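Local coordinates for protein lysyl oxidase (Pichia pastoris, PDB 1W7C) that probably oxidises primary amines, including peptidyl lysine side chains, to aldehydes with the help of a copper ion and a topaquinone cofactor, at residues Y444-F447 with T451-V454. Sequence-based numbering, arbitrary orientation. Where two conformers were deposited one is given.
Sequences YKFF and TLEV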
loop_
_atom_site.group_PDB
_atom_site.type_symbol
_atom_site.label_atom_id
_atom_site.label_comp_id
_atom_site.label_asym_id
_atom_site.label_seq_id
_atom_site.Cartn_x
_atom_site.Cartn_y
_atom_site.Cartn_z
ATOM N N TYR A 444 3.861 -3.082 12.866
ATOM C CA TYR A 444 4.659 -4.208 12.429
ATOM C C TYR A 444 3.665 -5.378 12.300
ATOM O O TYR A 444 3.054 -5.777 13.287
ATOM C CB TYR A 444 5.781 -4.491 13.440
ATOM C CG TYR A 444 6.704 -3.343 13.607
ATOM C CD1 TYR A 444 6.403 -2.284 14.444
ATOM C CD2 TYR A 444 7.890 -3.272 12.884
ATOM C CE1 TYR A 444 7.233 -1.149 14.522
ATOM C CE2 TYR A 444 8.718 -2.163 12.972
ATOM C CZ TYR A 444 8.420 -1.130 13.814
ATOM O OH TYR A 444 9.297 -0.062 13.874
ATOM N N LYS A 445 3.540 -5.916 11.075
ATOM C CA LYS A 445 2.502 -6.879 10.731
ATOM C C LYS A 445 3.161 -8.133 10.162
ATOM O O LYS A 445 3.892 -8.067 9.161
ATOM C CB LYS A 445 1.592 -6.221 9.696
ATOM C CG LYS A 445 0.431 -7.132 9.279
ATOM C CD LYS A 445 -0.389 -6.532 8.123
ATOM C CE LYS A 445 -1.220 -5.300 8.552
ATOM N NZ LYS A 445 -2.272 -5.575 9.554
ATOM N N PHE A 446 2.933 -9.251 10.818
ATOM C CA PHE A 446 3.544 -10.527 10.504
ATOM C C PHE A 446 2.517 -11.481 9.869
ATOM O O PHE A 446 1.403 -11.560 10.356
ATOM C CB PHE A 446 4.097 -11.206 11.779
ATOM C CG PHE A 446 5.164 -10.384 12.513
ATOM C CD1 PHE A 446 4.807 -9.324 13.339
ATOM C CD2 PHE A 446 6.490 -10.707 12.410
ATOM C CE1 PHE A 446 5.755 -8.605 14.032
ATOM C CE2 PHE A 446 7.444 -9.970 13.080
ATOM C CZ PHE A 446 7.090 -8.924 13.851
ATOM N N PHE A 447 2.931 -12.148 8.794
ATOM C CA PHE A 447 2.043 -13.009 7.995
ATOM C C PHE A 447 2.409 -14.485 8.129
ATOM O O PHE A 447 3.556 -14.843 8.473
ATOM C CB PHE A 447 2.144 -12.611 6.537
ATOM C CG PHE A 447 1.605 -11.220 6.214
ATOM C CD1 PHE A 447 0.345 -11.062 5.656
ATOM C CD2 PHE A 447 2.374 -10.084 6.461
ATOM C CE1 PHE A 447 -0.116 -9.799 5.314
ATOM C CE2 PHE A 447 1.918 -8.838 6.123
ATOM C CZ PHE A 447 0.657 -8.698 5.546
ATOM N N THR A 451 6.336 -13.435 5.764
ATOM C CA THR A 451 6.476 -12.022 5.360
ATOM C C THR A 451 6.226 -11.130 6.547
ATOM O O THR A 451 5.356 -11.430 7.343
ATOM C CB THR A 451 5.474 -11.706 4.245
ATOM O OG1 THR A 451 5.836 -12.448 3.065
ATOM C CG2 THR A 451 5.404 -10.230 3.845
ATOM N N LEU A 452 6.927 -10.018 6.644
ATOM C CA LEU A 452 6.698 -8.976 7.630
ATOM C C LEU A 452 6.542 -7.638 6.891
ATOM O O LEU A 452 7.299 -7.352 5.982
ATOM C CB LEU A 452 7.929 -8.891 8.571
ATOM C CG LEU A 452 8.115 -7.682 9.504
ATOM C CD1 LEU A 452 6.914 -7.526 10.428
ATOM C CD2 LEU A 452 9.425 -7.871 10.312
ATOM N N GLU A 453 5.586 -6.828 7.331
ATOM C CA GLU A 453 5.380 -5.499 6.778
ATOM C C GLU A 453 5.597 -4.479 7.900
ATOM O O GLU A 453 4.990 -4.613 8.979
ATOM C CB GLU A 453 3.953 -5.368 6.240
ATOM C CG GLU A 453 3.640 -3.998 5.659
ATOM C CD GLU A 453 2.146 -3.799 5.440
ATOM O OE1 GLU A 453 1.747 -3.790 4.265
ATOM O OE2 GLU A 453 1.362 -3.694 6.439
ATOM N N VAL A 454 6.407 -3.472 7.572
ATOM C CA VAL A 454 6.742 -2.362 8.438
ATOM C C VAL A 454 6.034 -1.137 7.868
ATOM O O VAL A 454 6.213 -0.829 6.689
ATOM C CB VAL A 454 8.243 -2.152 8.471
ATOM C CG1 VAL A 454 8.605 -0.913 9.284
ATOM C CG2 VAL A 454 8.959 -3.345 8.993
#
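Lys-445 and Glu-453 form the hydrogen-bonded antiparallel pair here: Lys-445 N gives its hydrogen to Glu-453 O at 2.9 Å, and Glu-453 N returns one to Lys-445 O at 2.8 Å. Nearer the turn, Phe-447 N hydrogen-bonds to Thr-451 O at 2.9 Å. Leu-452 CA adds a CA-H...O contact to Lys-445 O.

On the face carrying Tyr-444, Phe-446, Leu-452 and Val-454, the main event is a CH-pi contact. In one of the two conformers of Leu-452, its CD1 sits over the centre of the Phe-446 ring, 3.6 Å from the centroid and 9° off the normal; with CG anti to the backbone N (chi1 166°), the leucine runs alongside the phenylalanine. Phe-309 stacks on the Phe-446 ring and Trp-307 meets it edge-to-face; with an alanine here the ring is gone, which is likely to open a gap beside these aromatics and leave the leucine methyl without its partner. Farther along, Tyr-444 CE2 packs on Val-454 CG1 at 3.9 Å.

These strands make a beta hairpin, 440-446 and 452-458, in the large beta-sandwich catalytic domain of copper amine oxidases, flanked by strands 418-433 and 670-678.

On the other face, Glu-453 OE2, in one of that residue's two conformers, lies beside the aliphatic part of Lys-445, 3.7 Å from CE, yet 5.1 Å from NZ. The lysine chain bends at chi3 and chi4, taking its ammonium to Asn-428 and Glu-406 of the same chain and to Asp-407 of the second subunit. Phe-447 turns its ring edge to Thr-451 O, CD2 coming within 3.4 Å, while CE2 meets Glu-453 CB.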